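Local coordinates for MobA-like NTP transferase domain-containing protein (PDB 2DPW) that is of unknown function but belongs to the MobA-like nucleotidyltransferase family and so probably transfers nucleotidyl groups, at residues M34-L47 against G92-L106. Sequence-based numbering, arbitrary orientation.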
loop_
_atom_site.group_PDB
_atom_site.type_symbol
_atom_site.label_atom_id
_atom_site.label_comp_id
_atom_site.label_asym_id
_atom_site.label_seq_id
_atom_site.Cartn_x
_atom_site.Cartn_y
_atom_site.Cartn_z
HETATM N N MSE A 34 5.570 1.624 -15.780
HETATM C CA MSE A 34 5.676 0.968 -14.483
HETATM C C MSE A 34 4.437 0.289 -13.869
HETATM O O MSE A 34 4.498 -0.867 -13.441
HETATM C CB MSE A 34 6.202 2.010 -13.512
HETATM C CG MSE A 34 6.443 1.511 -12.134
HETATM SE SE MSE A 34 7.030 2.989 -11.100
HETATM C CE MSE A 34 8.868 3.034 -11.672
ATOM N N VAL A 35 3.330 1.021 -13.800
ATOM C CA VAL A 35 2.107 0.516 -13.198
ATOM C C VAL A 35 1.481 -0.705 -13.870
ATOM O O VAL A 35 0.731 -1.457 -13.232
ATOM C CB VAL A 35 1.054 1.635 -13.122
ATOM C CG1 VAL A 35 0.606 1.990 -14.516
ATOM C CG2 VAL A 35 -0.132 1.204 -12.238
ATOM N N GLU A 36 1.784 -0.921 -15.145
ATOM C CA GLU A 36 1.210 -2.067 -15.852
ATOM C C GLU A 36 1.697 -3.394 -15.287
ATOM O O GLU A 36 1.024 -4.424 -15.432
ATOM C CB GLU A 36 1.515 -1.995 -17.346
ATOM C CG GLU A 36 0.907 -0.772 -17.999
ATOM C CD GLU A 36 1.135 -0.723 -19.496
ATOM O OE1 GLU A 36 2.028 -1.458 -19.990
ATOM O OE2 GLU A 36 0.423 0.060 -20.174
ATOM N N TRP A 37 2.868 -3.366 -14.649
ATOM C CA TRP A 37 3.427 -4.563 -14.034
ATOM C C TRP A 37 2.524 -4.887 -12.857
ATOM O O TRP A 37 2.259 -6.048 -12.550
ATOM C CB TRP A 37 4.862 -4.303 -13.560
ATOM C CG TRP A 37 5.793 -3.982 -14.694
ATOM C CD1 TRP A 37 6.441 -2.804 -14.922
ATOM C CD2 TRP A 37 6.141 -4.845 -15.781
ATOM N NE1 TRP A 37 7.174 -2.875 -16.082
ATOM C CE2 TRP A 37 7.010 -4.119 -16.630
ATOM C CE3 TRP A 37 5.808 -6.164 -16.119
ATOM C CZ2 TRP A 37 7.544 -4.667 -17.802
ATOM C CZ3 TRP A 37 6.336 -6.705 -17.278
ATOM C CH2 TRP A 37 7.199 -5.959 -18.106
ATOM N N VAL A 38 2.023 -3.841 -12.223
ATOM C CA VAL A 38 1.135 -4.014 -11.091
ATOM C C VAL A 38 -0.208 -4.550 -11.579
ATOM O O VAL A 38 -0.744 -5.510 -11.015
ATOM C CB VAL A 38 0.931 -2.676 -10.347
ATOM C CG1 VAL A 38 0.001 -2.872 -9.159
ATOM C CG2 VAL A 38 2.281 -2.131 -9.888
ATOM N N LEU A 39 -0.745 -3.922 -12.624
ATOM C CA LEU A 39 -2.023 -4.343 -13.198
ATOM C C LEU A 39 -1.911 -5.794 -13.639
ATOM O O LEU A 39 -2.783 -6.606 -13.342
ATOM C CB LEU A 39 -2.387 -3.476 -14.402
ATOM C CG LEU A 39 -2.668 -1.998 -14.140
ATOM C CD1 LEU A 39 -2.856 -1.287 -15.471
ATOM C CD2 LEU A 39 -3.903 -1.837 -13.255
ATOM N N GLU A 40 -0.836 -6.115 -14.353
ATOM C CA GLU A 40 -0.631 -7.483 -14.801
ATOM C C GLU A 40 -0.714 -8.432 -13.600
ATOM O O GLU A 40 -1.375 -9.470 -13.648
ATOM C CB GLU A 40 0.744 -7.633 -15.467
ATOM C CG GLU A 40 0.918 -6.913 -16.797
ATOM C CD GLU A 40 -0.060 -7.373 -17.889
ATOM O OE1 GLU A 40 -0.875 -8.291 -17.654
ATOM O OE2 GLU A 40 -0.008 -6.804 -18.996
ATOM N N ALA A 41 -0.035 -8.062 -12.522
ATOM C CA ALA A 41 -0.003 -8.874 -11.314
ATOM C C ALA A 41 -1.376 -9.061 -10.670
ATOM O O ALA A 41 -1.704 -10.145 -10.195
ATOM C CB ALA A 41 0.960 -8.256 -10.309
ATOM N N LEU A 42 -2.173 -8.000 -10.646
ATOM C CA LEU A 42 -3.493 -8.066 -10.043
ATOM C C LEU A 42 -4.421 -9.009 -10.799
ATOM O O LEU A 42 -5.010 -9.914 -10.199
ATOM C CB LEU A 42 -4.094 -6.661 -9.957
ATOM C CG LEU A 42 -3.271 -5.727 -9.060
ATOM C CD1 LEU A 42 -3.854 -4.324 -9.050
ATOM C CD2 LEU A 42 -3.239 -6.299 -7.652
ATOM N N TYR A 43 -4.552 -8.799 -12.111
ATOM C CA TYR A 43 -5.402 -9.655 -12.941
ATOM C C TYR A 43 -4.894 -11.082 -12.764
ATOM O O TYR A 43 -5.663 -12.018 -12.514
ATOM C CB TYR A 43 -5.307 -9.247 -14.417
ATOM C CG TYR A 43 -6.153 -8.044 -14.807
ATOM C CD1 TYR A 43 -7.548 -8.107 -14.773
ATOM C CD2 TYR A 43 -5.558 -6.850 -15.226
ATOM C CE1 TYR A 43 -8.330 -7.020 -15.145
ATOM C CE2 TYR A 43 -6.332 -5.751 -15.601
ATOM C CZ TYR A 43 -7.719 -5.843 -15.557
ATOM O OH TYR A 43 -8.494 -4.757 -15.906
ATOM N N ALA A 44 -3.579 -11.229 -12.870
ATOM C CA ALA A 44 -2.938 -12.519 -12.719
ATOM C C ALA A 44 -3.467 -13.281 -11.502
ATOM O O ALA A 44 -3.718 -14.481 -11.580
ATOM C CB ALA A 44 -1.431 -12.335 -12.617
ATOM N N ALA A 45 -3.642 -12.598 -10.376
ATOM C CA ALA A 45 -4.122 -13.288 -9.187
ATOM C C ALA A 45 -5.651 -13.370 -9.141
ATOM O O ALA A 45 -6.231 -13.714 -8.115
ATOM C CB ALA A 45 -3.575 -12.628 -7.927
ATOM N N GLY A 46 -6.291 -13.054 -10.264
ATOM C CA GLY A 46 -7.739 -13.143 -10.351
ATOM C C GLY A 46 -8.583 -11.959 -9.913
ATOM O O GLY A 46 -9.769 -12.128 -9.621
ATOM N N LEU A 47 -8.004 -10.764 -9.883
ATOM C CA LEU A 47 -8.751 -9.583 -9.460
ATOM C C LEU A 47 -9.037 -8.630 -10.608
ATOM O O LEU A 47 -8.378 -8.669 -11.644
ATOM C CB LEU A 47 -7.968 -8.819 -8.399
ATOM C CG LEU A 47 -7.450 -9.598 -7.198
ATOM C CD1 LEU A 47 -6.513 -8.725 -6.377
ATOM C CD2 LEU A 47 -8.617 -10.053 -6.367
ATOM N N GLY A 92 0.721 2.453 -7.652
ATOM C CA GLY A 92 1.228 2.052 -8.949
ATOM C C GLY A 92 2.733 2.093 -9.154
ATOM O O GLY A 92 3.181 2.084 -10.299
ATOM N N ASP A 93 3.517 2.111 -8.075
ATOM C CA ASP A 93 4.972 2.180 -8.205
ATOM C C ASP A 93 5.749 1.010 -7.609
ATOM O O ASP A 93 6.877 1.171 -7.141
ATOM C CB ASP A 93 5.482 3.479 -7.594
ATOM C CG ASP A 93 5.368 3.493 -6.095
ATOM O OD1 ASP A 93 4.439 2.839 -5.571
ATOM O OD2 ASP A 93 6.202 4.165 -5.448
ATOM N N ILE A 94 5.135 -0.166 -7.604
ATOM C CA ILE A 94 5.799 -1.358 -7.112
ATOM C C ILE A 94 5.733 -2.332 -8.278
ATOM O O ILE A 94 4.972 -3.294 -8.256
ATOM C CB ILE A 94 5.097 -1.958 -5.867
ATOM C CG1 ILE A 94 3.571 -1.833 -5.996
ATOM C CG2 ILE A 94 5.643 -1.291 -4.602
ATOM C CD1 ILE A 94 2.783 -2.610 -4.928
ATOM N N PRO A 95 6.538 -2.075 -9.321
ATOM C CA PRO A 95 6.644 -2.861 -10.552
ATOM C C PRO A 95 7.123 -4.305 -10.382
ATOM O O PRO A 95 6.987 -5.112 -11.304
ATOM C CB PRO A 95 7.605 -2.029 -11.394
ATOM C CG PRO A 95 8.531 -1.492 -10.366
ATOM C CD PRO A 95 7.568 -1.020 -9.306
ATOM N N HIS A 96 7.684 -4.628 -9.220
ATOM C CA HIS A 96 8.159 -5.980 -8.964
ATOM C C HIS A 96 7.044 -6.863 -8.425
ATOM O O HIS A 96 7.245 -8.060 -8.216
ATOM C CB HIS A 96 9.306 -5.974 -7.951
ATOM C CG HIS A 96 10.511 -5.218 -8.406
ATOM N ND1 HIS A 96 10.802 -3.944 -7.967
ATOM C CD2 HIS A 96 11.496 -5.548 -9.276
ATOM C CE1 HIS A 96 11.910 -3.523 -8.543
ATOM N NE2 HIS A 96 12.351 -4.479 -9.344
ATOM N N LEU A 97 5.877 -6.268 -8.190
ATOM C CA LEU A 97 4.743 -7.012 -7.662
ATOM C C LEU A 97 4.423 -8.240 -8.517
ATOM O O LEU A 97 4.322 -8.152 -9.740
ATOM C CB LEU A 97 3.505 -6.113 -7.564
ATOM C CG LEU A 97 2.281 -6.754 -6.877
ATOM C CD1 LEU A 97 2.510 -6.853 -5.378
ATOM C CD2 LEU A 97 1.038 -5.928 -7.164
ATOM N N THR A 98 4.256 -9.382 -7.851
ATOM C CA THR A 98 3.957 -10.650 -8.509
ATOM C C THR A 98 2.628 -11.234 -8.052
ATOM O O THR A 98 2.135 -10.911 -6.975
ATOM C CB THR A 98 5.030 -11.697 -8.203
ATOM O OG1 THR A 98 5.012 -11.998 -6.807
ATOM C CG2 THR A 98 6.376 -11.183 -8.558
ATOM N N GLU A 99 2.073 -12.111 -8.883
ATOM C CA GLU A 99 0.819 -12.783 -8.600
ATOM C C GLU A 99 0.954 -13.607 -7.325
ATOM O O GLU A 99 0.039 -13.651 -6.496
ATOM C CB GLU A 99 0.443 -13.694 -9.775
ATOM C CG GLU A 99 -0.582 -14.786 -9.453
ATOM C CD GLU A 99 -0.862 -15.691 -10.642
ATOM O OE1 GLU A 99 -0.164 -15.560 -11.666
ATOM O OE2 GLU A 99 -1.777 -16.541 -10.556
ATOM N N GLU A 100 2.102 -14.256 -7.165
ATOM C CA GLU A 100 2.329 -15.078 -5.987
ATOM C C GLU A 100 2.208 -14.224 -4.732
ATOM O O GLU A 100 1.554 -14.611 -3.757
ATOM C CB GLU A 100 3.709 -15.721 -6.055
ATOM C CG GLU A 100 3.865 -16.920 -5.146
ATOM C CD GLU A 100 5.173 -17.647 -5.376
ATOM O OE1 GLU A 100 5.661 -17.610 -6.525
ATOM O OE2 GLU A 100 5.706 -18.263 -4.424
ATOM N N ALA A 101 2.841 -13.055 -4.768
ATOM C CA ALA A 101 2.798 -12.126 -3.651
ATOM C C ALA A 101 1.349 -11.709 -3.387
ATOM O O ALA A 101 0.895 -11.659 -2.249
ATOM C CB ALA A 101 3.647 -10.905 -3.967
ATOM N N VAL A 102 0.612 -11.415 -4.445
ATOM C CA VAL A 102 -0.767 -11.010 -4.279
ATOM C C VAL A 102 -1.642 -12.103 -3.654
ATOM O O VAL A 102 -2.402 -11.841 -2.709
ATOM C CB VAL A 102 -1.369 -10.581 -5.623
ATOM C CG1 VAL A 102 -2.869 -10.366 -5.475
ATOM C CG2 VAL A 102 -0.699 -9.302 -6.097
ATOM N N ARG A 103 -1.532 -13.323 -4.167
ATOM C CA ARG A 103 -2.342 -14.404 -3.647
ATOM C C ARG A 103 -2.016 -14.730 -2.206
ATOM O O ARG A 103 -2.896 -15.112 -1.444
ATOM C CB ARG A 103 -2.209 -15.639 -4.534
ATOM C CG ARG A 103 -2.910 -15.443 -5.866
ATOM C CD ARG A 103 -3.020 -16.692 -6.712
ATOM N NE ARG A 103 -4.085 -16.507 -7.694
ATOM C CZ ARG A 103 -4.321 -17.313 -8.721
ATOM N NH1 ARG A 103 -3.560 -18.385 -8.920
ATOM N NH2 ARG A 103 -5.324 -17.046 -9.547
ATOM N N PHE A 104 -0.757 -14.569 -1.818
ATOM C CA PHE A 104 -0.375 -14.852 -0.438
ATOM C C PHE A 104 -1.240 -13.998 0.476
ATOM O O PHE A 104 -1.906 -14.491 1.389
ATOM C CB PHE A 104 1.091 -14.500 -0.203
ATOM C CG PHE A 104 1.503 -14.580 1.238
ATOM C CD1 PHE A 104 1.588 -15.805 1.888
ATOM C CD2 PHE A 104 1.777 -13.427 1.958
ATOM C CE1 PHE A 104 1.941 -15.873 3.235
ATOM C CE2 PHE A 104 2.128 -13.491 3.302
ATOM C CZ PHE A 104 2.209 -14.717 3.939
ATOM N N VAL A 105 -1.207 -12.700 0.207
ATOM C CA VAL A 105 -1.966 -11.722 0.960
ATOM C C VAL A 105 -3.401 -12.207 1.048
ATOM O O VAL A 105 -3.931 -12.426 2.138
ATOM C CB VAL A 105 -1.934 -10.344 0.252
ATOM C CG1 VAL A 105 -2.791 -9.336 1.010
ATOM C CG2 VAL A 105 -0.498 -9.858 0.145
ATOM N N LEU A 106 -4.009 -12.389 -0.118
ATOM C CA LEU A 106 -5.392 -12.832 -0.211
ATOM C C LEU A 106 -5.669 -14.081 0.597
ATOM O O LEU A 106 -6.640 -14.140 1.352
ATOM C CB LEU A 106 -5.734 -13.106 -1.661
ATOM C CG LEU A 106 -5.362 -11.948 -2.575
ATOM C CD1 LEU A 106 -5.319 -12.421 -4.018
ATOM C CD2 LEU A 106 -6.354 -10.822 -2.381
#
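Pro95 lays its ring obliquely against CG of Met34, a selenomethionine, while of its ring atoms CB alone meets the indole of Trp37, 3.8 Å from Trp37 CD1. The proline and indole side chains stand roughly at right angles, while Trp37 NE1 is engaged elsewhere, by the carbonyl of Tyr29. Met34, extended through its first two torsions (chi1 -177°), carries SE alongside Asp93, 3.6 Å from Asp93 CA. Gly92 suits its place because a CB there would run into Val35 CG2. One turn along helix 35-44, Val38 splits its branches: CG2 rests on the Ile94 backbone, and CG1 meets Leu97 CD2 at 3.8 Å. Leu97 points its chain at the helix, with CG anti to the backbone N (chi1 -174°). Ala41, small enough to let the chains approach closely, sets CB against Leu97 O. Thr98 then N-caps helix 99-108, its OG1 accepting from Ala101 N and also hydrogen-bonded to Glu219 OE2. Farther on, Ala45 packs CB onto Val102 CG1 and the aliphatic CG of Arg103, as Leu47 CD1 meets Val102 CG1 tip to tip. Glu99 extends past Ala44, and its OE2 forms a salt bridge with Arg103 NH1 at 3.0 Å, sitting above one guanidinium face so that charge alone holds the pair. A glutamine in place of Glu99 would probably leave Arg103 without this charged mate and its guanidinium freer to turn. Gly46, at positive phi, completes the Schellman motif ending helix 35-44. The short helical segments cross at -52° with their axes 8.4 Å apart. Within the GT-A-like fold, the loop after strand 86-91 and helix 99-108 flank helix 35-44, whose Val35, Leu39 and Leu42 pack on parallel strands 4-8 and 48-52, while Ile94 and Val105 lean on strand 148-152.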